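Local coordinates for membrane lipoprotein TpN32 (Treponema pallidum, PDB 1XS5) that binds L-methionine in a cleft between two lobes and probably serves as the membrane-tethered periplasmic binding protein of a methionine uptake system, at residues Y40-M48 against Q68-S76; V77-L85 against Y232-A240. All coordinates share one frame; numbering follows the deposited sequence.

Contact 1: residues Y40-M48 against Q68-S76. With MET (methionine), chain B.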
loop_
_atom_site.group_PDB
_atom_site.type_symbol
_atom_site.label_atom_id
_atom_site.label_comp_id
_atom_site.label_asym_id
_atom_site.label_seq_id
_atom_site.Cartn_x
_atom_site.Cartn_y
_atom_site.Cartn_z
ATOM N N TYR A 40 -5.252 5.944 -7.362
ATOM C CA TYR A 40 -4.984 6.585 -6.079
ATOM C C TYR A 40 -5.568 8.005 -5.886
ATOM O O TYR A 40 -6.178 8.321 -4.839
ATOM C CB TYR A 40 -3.467 6.647 -5.818
ATOM C CG TYR A 40 -2.695 5.329 -5.786
ATOM C CD1 TYR A 40 -3.299 4.114 -5.434
ATOM C CD2 TYR A 40 -1.304 5.327 -6.010
ATOM C CE1 TYR A 40 -2.526 2.927 -5.291
ATOM C CE2 TYR A 40 -0.518 4.139 -5.881
ATOM C CZ TYR A 40 -1.134 2.952 -5.514
ATOM O OH TYR A 40 -0.330 1.847 -5.293
ATOM N N VAL A 41 -5.381 8.855 -6.881
ATOM C CA VAL A 41 -5.842 10.225 -6.760
ATOM C C VAL A 41 -7.356 10.328 -6.693
ATOM O O VAL A 41 -7.906 11.062 -5.866
ATOM C CB VAL A 41 -5.262 11.061 -7.921
ATOM C CG1 VAL A 41 -5.864 12.480 -7.910
ATOM C CG2 VAL A 41 -3.706 11.115 -7.770
ATOM N N ALA A 42 -8.029 9.560 -7.538
ATOM C CA ALA A 42 -9.491 9.600 -7.535
ATOM C C ALA A 42 -10.107 9.221 -6.190
ATOM O O ALA A 42 -11.167 9.733 -5.759
ATOM C CB ALA A 42 -10.000 8.685 -8.646
ATOM N N LEU A 43 -9.470 8.270 -5.514
ATOM C CA LEU A 43 -9.982 7.837 -4.220
ATOM C C LEU A 43 -9.892 8.952 -3.178
ATOM O O LEU A 43 -10.782 9.113 -2.351
ATOM C CB LEU A 43 -9.162 6.624 -3.708
ATOM C CG LEU A 43 -9.593 5.246 -4.247
ATOM C CD1 LEU A 43 -8.419 4.254 -4.330
ATOM C CD2 LEU A 43 -10.674 4.725 -3.288
ATOM N N ASN A 44 -8.761 9.656 -3.153
ATOM C CA ASN A 44 -8.626 10.728 -2.169
ATOM C C ASN A 44 -9.450 11.969 -2.530
ATOM O O ASN A 44 -9.998 12.628 -1.643
ATOM C CB ASN A 44 -7.142 11.092 -1.964
ATOM C CG ASN A 44 -6.438 10.122 -0.995
ATOM O OD1 ASN A 44 -7.063 9.589 -0.096
ATOM N ND2 ASN A 44 -5.128 9.927 -1.177
ATOM N N GLU A 45 -9.545 12.282 -3.816
ATOM C CA GLU A 45 -10.344 13.425 -4.217
ATOM C C GLU A 45 -11.833 13.162 -3.906
ATOM O O GLU A 45 -12.572 14.092 -3.592
ATOM C CB GLU A 45 -10.162 13.700 -5.711
ATOM C CG GLU A 45 -8.768 14.181 -6.072
ATOM C CD GLU A 45 -8.618 14.597 -7.554
ATOM O OE1 GLU A 45 -9.333 14.049 -8.433
ATOM O OE2 GLU A 45 -7.761 15.468 -7.844
ATOM N N ALA A 46 -12.280 11.899 -3.965
ATOM C CA ALA A 46 -13.704 11.616 -3.711
ATOM C C ALA A 46 -13.999 11.821 -2.237
ATOM O O ALA A 46 -15.115 12.257 -1.866
ATOM C CB ALA A 46 -14.096 10.180 -4.139
ATOM N N VAL A 47 -13.045 11.476 -1.378
ATOM C CA VAL A 47 -13.269 11.734 0.053
ATOM C C VAL A 47 -13.246 13.287 0.273
ATOM O O VAL A 47 -14.086 13.832 0.999
ATOM C CB VAL A 47 -12.169 11.071 0.943
ATOM C CG1 VAL A 47 -12.248 11.650 2.401
ATOM C CG2 VAL A 47 -12.355 9.530 0.985
ATOM N N MET A 48 -12.320 13.998 -0.361
ATOM C CA MET A 48 -12.273 15.458 -0.179
ATOM C C MET A 48 -13.574 16.142 -0.652
ATOM O O MET A 48 -14.032 17.082 0.002
ATOM C CB MET A 48 -11.073 16.096 -0.906
ATOM C CG MET A 48 -9.717 15.934 -0.184
ATOM S SD MET A 48 -9.733 16.576 1.553
ATOM C CE MET A 48 -10.059 18.368 1.240
ATOM N N GLN A 68 -0.219 17.448 0.697
ATOM C CA GLN A 68 0.689 18.485 0.250
ATOM C C GLN A 68 0.505 18.888 -1.208
ATOM O O GLN A 68 0.498 20.083 -1.542
ATOM C CB GLN A 68 2.143 18.042 0.442
ATOM C CG GLN A 68 2.603 18.088 1.881
ATOM C CD GLN A 68 4.109 17.842 2.023
ATOM O OE1 GLN A 68 4.903 18.339 1.220
ATOM N NE2 GLN A 68 4.503 17.086 3.051
ATOM N N GLU A 69 0.365 17.897 -2.086
ATOM C CA GLU A 69 0.251 18.183 -3.500
ATOM C C GLU A 69 -1.097 18.674 -3.968
ATOM O O GLU A 69 -1.164 19.478 -4.902
ATOM C CB GLU A 69 0.649 16.954 -4.323
ATOM C CG GLU A 69 0.337 17.119 -5.812
ATOM C CD GLU A 69 1.079 16.139 -6.718
ATOM O OE1 GLU A 69 1.357 14.998 -6.269
ATOM O OE2 GLU A 69 1.365 16.521 -7.888
ATOM N N HIS A 70 -2.171 18.199 -3.331
ATOM C CA HIS A 70 -3.521 18.574 -3.757
ATOM C C HIS A 70 -4.281 19.413 -2.751
ATOM O O HIS A 70 -5.507 19.458 -2.794
ATOM C CB HIS A 70 -4.332 17.316 -4.073
ATOM C CG HIS A 70 -3.749 16.491 -5.169
ATOM N ND1 HIS A 70 -4.065 16.689 -6.495
ATOM C CD2 HIS A 70 -2.828 15.499 -5.146
ATOM C CE1 HIS A 70 -3.366 15.852 -7.244
ATOM N NE2 HIS A 70 -2.609 15.118 -6.450
ATOM N N ASN A 71 -3.557 20.063 -1.846
ATOM C CA ASN A 71 -4.190 20.912 -0.838
ATOM C C ASN A 71 -5.290 20.147 -0.112
ATOM O O ASN A 71 -6.397 20.649 0.108
ATOM C CB ASN A 71 -4.766 22.162 -1.517
ATOM C CG ASN A 71 -3.741 22.866 -2.425
ATOM O OD1 ASN A 71 -3.781 22.737 -3.659
ATOM N ND2 ASN A 71 -2.812 23.606 -1.810
ATOM N N GLY A 72 -4.977 18.918 0.268
ATOM C CA GLY A 72 -5.963 18.117 0.956
ATOM C C GLY A 72 -5.942 18.296 2.456
ATOM O O GLY A 72 -4.976 18.823 3.026
ATOM N N ASP A 73 -7.017 17.829 3.082
ATOM C CA ASP A 73 -7.225 17.868 4.524
ATOM C C ASP A 73 -7.622 16.460 5.080
ATOM O O ASP A 73 -8.460 16.334 5.987
ATOM C CB ASP A 73 -8.318 18.917 4.826
ATOM C CG ASP A 73 -8.411 19.267 6.311
ATOM O OD1 ASP A 73 -7.393 19.108 7.036
ATOM O OD2 ASP A 73 -9.505 19.714 6.748
ATOM N N LEU A 74 -7.010 15.410 4.528
ATOM C CA LEU A 74 -7.294 14.037 4.944
ATOM C C LEU A 74 -6.517 13.680 6.211
ATOM O O LEU A 74 -5.425 14.204 6.424
ATOM C CB LEU A 74 -6.874 13.072 3.824
ATOM C CG LEU A 74 -7.591 13.331 2.490
ATOM C CD1 LEU A 74 -7.091 12.328 1.460
ATOM C CD2 LEU A 74 -9.085 13.208 2.667
ATOM N N VAL A 75 -7.089 12.796 7.025
ATOM C CA VAL A 75 -6.466 12.310 8.251
ATOM C C VAL A 75 -6.749 10.832 8.399
ATOM O O VAL A 75 -7.767 10.333 7.921
ATOM C CB VAL A 75 -7.024 12.968 9.538
ATOM C CG1 VAL A 75 -6.681 14.459 9.584
ATOM C CG2 VAL A 75 -8.504 12.742 9.620
ATOM N N SER A 76 -5.826 10.134 9.042
ATOM C CA SER A 76 -5.994 8.719 9.330
ATOM C C SER A 76 -6.759 8.574 10.636
ATOM O O SER A 76 -6.461 9.309 11.588
ATOM C CB SER A 76 -4.646 8.037 9.569
ATOM O OG SER A 76 -4.884 6.764 10.160
HETATM N N MET B . -1.510 -1.344 -0.151
HETATM C CA MET B . -0.365 -0.441 -0.540
HETATM C C MET B . 0.942 -0.738 0.227
HETATM O O MET B . 2.019 -0.820 -0.414
HETATM C CB MET B . -0.744 1.036 -0.300
HETATM C CG MET B . 0.245 1.986 -0.943
HETATM S SD MET B . -0.112 3.736 -0.666
HETATM C CE MET B . -1.436 3.953 -1.929
HETATM O OXT MET B . 0.872 -0.882 1.468
#

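Contact 2: residues V77-L85 against Y232-A240. With MET (methionine), chain B.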
loop_
_atom_site.group_PDB
_atom_site.type_symbol
_atom_site.label_atom_id
_atom_site.label_comp_id
_atom_site.label_asym_id
_atom_site.label_seq_id
_atom_site.Cartn_x
_atom_site.Cartn_y
_atom_site.Cartn_z
ATOM N N VAL A 77 -7.703 7.642 10.717
ATOM C CA VAL A 77 -8.392 7.427 11.983
ATOM C C VAL A 77 -7.872 6.154 12.647
ATOM O O VAL A 77 -8.281 5.815 13.754
ATOM C CB VAL A 77 -9.938 7.340 11.841
ATOM C CG1 VAL A 77 -10.453 8.590 11.170
ATOM C CG2 VAL A 77 -10.359 6.075 11.076
ATOM N N GLY A 78 -6.949 5.465 11.984
ATOM C CA GLY A 78 -6.380 4.270 12.548
ATOM C C GLY A 78 -5.621 3.344 11.613
ATOM O O GLY A 78 -5.963 3.224 10.432
ATOM N N ASN A 79 -4.573 2.707 12.151
ATOM C CA ASN A 79 -3.807 1.725 11.388
ATOM C C ASN A 79 -4.593 0.437 11.404
ATOM O O ASN A 79 -5.115 0.046 12.424
ATOM C CB ASN A 79 -2.445 1.428 12.025
ATOM C CG ASN A 79 -1.595 2.633 12.113
ATOM O OD1 ASN A 79 -1.558 3.458 11.190
ATOM N ND2 ASN A 79 -0.905 2.772 13.228
ATOM N N VAL A 80 -4.649 -0.231 10.267
ATOM C CA VAL A 80 -5.377 -1.475 10.126
ATOM C C VAL A 80 -4.470 -2.694 9.858
ATOM O O VAL A 80 -4.605 -3.758 10.498
ATOM C CB VAL A 80 -6.395 -1.371 8.937
ATOM C CG1 VAL A 80 -7.137 -2.649 8.792
ATOM C CG2 VAL A 80 -7.402 -0.215 9.188
ATOM N N HIS A 81 -3.583 -2.588 8.871
ATOM C CA HIS A 81 -2.734 -3.716 8.553
ATOM C C HIS A 81 -1.447 -3.265 7.877
ATOM O O HIS A 81 -1.349 -2.108 7.509
ATOM C CB HIS A 81 -3.472 -4.699 7.644
ATOM C CG HIS A 81 -3.634 -4.245 6.208
ATOM N ND1 HIS A 81 -4.790 -3.665 5.731
ATOM C CD2 HIS A 81 -2.806 -4.357 5.138
ATOM C CE1 HIS A 81 -4.667 -3.444 4.427
ATOM N NE2 HIS A 81 -3.474 -3.855 4.042
ATOM N N VAL A 82 -0.487 -4.187 7.758
ATOM C CA VAL A 82 0.810 -3.930 7.114
ATOM C C VAL A 82 0.925 -4.908 5.939
ATOM O O VAL A 82 0.485 -6.046 6.049
ATOM C CB VAL A 82 2.029 -4.133 8.089
ATOM C CG1 VAL A 82 1.948 -3.133 9.262
ATOM C CG2 VAL A 82 2.079 -5.580 8.609
ATOM N N GLU A 83 1.454 -4.450 4.797
ATOM C CA GLU A 83 1.609 -5.289 3.591
ATOM C C GLU A 83 3.089 -5.095 3.231
ATOM O O GLU A 83 3.423 -4.103 2.560
ATOM C CB GLU A 83 0.828 -4.655 2.441
ATOM C CG GLU A 83 -0.420 -5.207 2.017
ATOM C CD GLU A 83 -1.115 -4.218 1.059
ATOM O OE1 GLU A 83 -0.531 -3.832 0.021
ATOM O OE2 GLU A 83 -2.235 -3.815 1.383
ATOM N N PRO A 84 3.975 -6.006 3.645
ATOM C CA PRO A 84 5.387 -5.805 3.306
ATOM C C PRO A 84 5.675 -5.678 1.824
ATOM O O PRO A 84 5.148 -6.429 0.970
ATOM C CB PRO A 84 6.097 -7.028 3.919
ATOM C CG PRO A 84 5.139 -7.489 5.030
ATOM C CD PRO A 84 3.778 -7.291 4.348
ATOM N N LEU A 85 6.510 -4.682 1.535
ATOM C CA LEU A 85 6.969 -4.418 0.157
ATOM C C LEU A 85 8.182 -5.327 -0.078
ATOM O O LEU A 85 9.050 -5.453 0.811
ATOM C CB LEU A 85 7.424 -2.975 0.051
ATOM C CG LEU A 85 7.886 -2.519 -1.327
ATOM C CD1 LEU A 85 6.657 -2.480 -2.240
ATOM C CD2 LEU A 85 8.480 -1.135 -1.216
ATOM N N TYR A 232 -3.082 -15.346 5.203
ATOM C CA TYR A 232 -1.741 -14.927 4.784
ATOM C C TYR A 232 -0.753 -15.399 5.831
ATOM O O TYR A 232 -0.313 -14.642 6.714
ATOM C CB TYR A 232 -1.727 -13.412 4.618
ATOM C CG TYR A 232 -2.745 -12.927 3.566
ATOM C CD1 TYR A 232 -2.533 -13.142 2.203
ATOM C CD2 TYR A 232 -3.892 -12.232 3.947
ATOM C CE1 TYR A 232 -3.442 -12.658 1.247
ATOM C CE2 TYR A 232 -4.811 -11.744 2.999
ATOM C CZ TYR A 232 -4.570 -11.959 1.658
ATOM O OH TYR A 232 -5.428 -11.430 0.717
ATOM N N LYS A 233 -0.420 -16.683 5.727
ATOM C CA LYS A 233 0.462 -17.332 6.698
ATOM C C LYS A 233 1.902 -16.872 6.617
ATOM O O LYS A 233 2.708 -17.171 7.501
ATOM C CB LYS A 233 0.386 -18.855 6.518
ATOM C CG LYS A 233 -1.068 -19.362 6.548
ATOM C CD LYS A 233 -1.202 -20.713 7.275
ATOM C CE LYS A 233 -2.679 -21.079 7.583
ATOM N NZ LYS A 233 -3.449 -21.383 6.341
ATOM N N GLY A 234 2.243 -16.162 5.548
ATOM C CA GLY A 234 3.607 -15.696 5.440
ATOM C C GLY A 234 3.686 -14.290 5.976
ATOM O O GLY A 234 4.765 -13.676 5.982
ATOM N N GLY A 235 2.550 -13.775 6.451
ATOM C CA GLY A 235 2.522 -12.413 6.940
ATOM C C GLY A 235 2.474 -11.429 5.762
ATOM O O GLY A 235 2.883 -10.270 5.916
ATOM N N GLU A 236 1.991 -11.871 4.600
ATOM C CA GLU A 236 1.911 -10.994 3.434
ATOM C C GLU A 236 1.010 -9.797 3.757
ATOM O O GLU A 236 1.275 -8.701 3.315
ATOM C CB GLU A 236 1.393 -11.750 2.216
ATOM C CG GLU A 236 2.315 -12.889 1.686
ATOM C CD GLU A 236 2.151 -14.229 2.421
ATOM O OE1 GLU A 236 1.623 -14.232 3.551
ATOM O OE2 GLU A 236 2.582 -15.273 1.885
ATOM N N VAL A 237 -0.057 -10.030 4.521
ATOM C CA VAL A 237 -0.959 -8.983 4.980
ATOM C C VAL A 237 -1.133 -9.347 6.468
ATOM O O VAL A 237 -1.532 -10.458 6.771
ATOM C CB VAL A 237 -2.309 -9.051 4.265
ATOM C CG1 VAL A 237 -3.147 -7.813 4.649
ATOM C CG2 VAL A 237 -2.085 -9.110 2.765
ATOM N N ALA A 238 -0.806 -8.440 7.382
ATOM C CA ALA A 238 -0.898 -8.759 8.805
ATOM C C ALA A 238 -1.478 -7.609 9.614
ATOM O O ALA A 238 -1.180 -6.441 9.341
ATOM C CB ALA A 238 0.518 -9.089 9.327
ATOM N N PRO A 239 -2.267 -7.923 10.661
ATOM C CA PRO A 239 -2.873 -6.876 11.506
ATOM C C PRO A 239 -1.792 -5.896 12.002
ATOM O O PRO A 239 -0.685 -6.305 12.337
ATOM C CB PRO A 239 -3.489 -7.653 12.671
ATOM C CG PRO A 239 -3.745 -9.030 12.109
ATOM C CD PRO A 239 -2.550 -9.280 11.180
ATOM N N ALA A 240 -2.121 -4.611 12.054
ATOM C CA ALA A 240 -1.177 -3.606 12.495
ATOM C C ALA A 240 -1.164 -3.456 14.014
ATOM O O ALA A 240 -1.062 -2.307 14.500
ATOM C CB ALA A 240 -1.508 -2.271 11.849
HETATM N N MET B . -1.510 -1.344 -0.151
HETATM C CA MET B . -0.365 -0.441 -0.540
HETATM C C MET B . 0.942 -0.738 0.227
HETATM O O MET B . 2.019 -0.820 -0.414
HETATM C CB MET B . -0.744 1.036 -0.300
HETATM C CG MET B . 0.245 1.986 -0.943
HETATM S SD MET B . -0.112 3.736 -0.666
HETATM C CE MET B . -1.436 3.953 -1.929
HETATM O OXT MET B . 0.872 -0.882 1.468
HETATM O O HOH W 1 -0.883 0.416 15.285
HETATM O O HOH W 2 2.996 -8.350 1.051
#

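Contact 1: residues Y40-M48 against Q68-S76
Met-48 and Leu-74 meet where the end of a helix runs past the start of a strand, and the methionine side chain shows how one flexible residue can follow the backbone of a loop. Its CB leaves helix 40-48 without aiming directly at the partner segment; two further turns, at chi2 and chi3, fold the chain over toward it. Met-48 CG comes first, 4.0 Å from Leu-74 CD2. SD then lies against that same methyl and also receives the backbone N-H of Asp-73, a weak hydrogen bond of 3.4 Å from Asp-73 N to Met-48 SD, nearly straight at 168°. Met-48 CE, at the tip, settles 4.1 Å from Gly-72 CA and beside Asp-73 CB, whose carboxylate turns away to a salt bridge with Arg-204.

In the periplasmic binding protein fold, helices pack on a central sheet within each lobe; here helix 40-48 crosses strand 74-76 at 102°, its residues Asn-44 and Val-47 directed at the strand. Leu-74 answers with a forked end. Leu-74 CD2 touches Val-47 CG1 at 3.5 Å, while Leu-74 CD1 sits over the amide of Asn-44, 3.2 Å from Asn-44 OD1. That buried oxygen is satisfied elsewhere, by Asn-55 and Gln-58, so the leucine methyl merely packs against it.

At the helix 60-70 end, the carboxylate of Glu-45 and the ring of His-70 stand almost perpendicular, with Glu-45 OE2 4.1 Å from His-70 ND1, too far for a bond. Tyr-40, at the other end of helix 40-48, serves the ligand instead: the methyl CE of the bound methionine lies over one face of its ring, 3.6 Å above the plane and displaced toward the rim, while His-62 meets the ring edge-to-face.

Contact 2: residues V77-L85 against Y232-A240
Val-82 and Ala-238 form a hydrogen-bonded antiparallel pair, through which strand 238-239 is added as the outermost strand of a mixed six-stranded sheet. Backbone bonds do most of the joining. Val-82 N reaches Ala-238 O at 2.8 Å and Ala-238 N returns to Val-82 O at 3.0 Å. The third differs: Ala-240 N approaches Val-80 O at 3.1 Å from well above the plane of the Val-80 carbonyl. Here Val-80 and His-81 make a classic beta bulge opposite Asn-198. Weaker CA-H...O contacts carry the pairing onward, from Val-237 CA to Val-82 O and from Glu-83 CA to Glu-236 O.

Apolar contacts are few. Val-82 CG2 lies against Ala-238 CB on one face of the sheet, and Val-237 CG1 meets the His-81 ring obliquely, 3.5 Å from His-81 CD2. Chi1 of 74° places His-81 CG between the backbone N and the carbonyl carbon, which brings the ring beside Val-237.

Two waters bridge the segments, one linking Asn-79 ND2 to Ala-240 O, the other donating to Pro-84 O and Glu-236 O.

The polar chain ends at the ligand. A hydrogen bond from His-81 NE2 to Glu-83 OE2 is doubtful, because the position of OE2 is less sure, but Glu-83 OE1 accepts a hydrogen bond from the amino N of the bound methionine, at 2.7 Å.

After strand 3-9, helix 14-26 and strand 30-36, the chain makes helix 40-48, passes through strand 54-59 and helix 60-70, and comes back at 68-76, where contact 1 closes a short loop of 19 intervening residues. Strand 74-82 then continues into contact 2, whose loop of 146 residues takes in the second sheet and closes only when the C-terminal segment returns at 232-240. The two loops therefore follow in series, neither nesting nor crossing. Contact 1 ties a helix to the strand's beginning, contact 2 an edge strand to its far end. Their centres are about 22 Å apart, yet both touch the bound methionine, at its methyl and amino ends respectively.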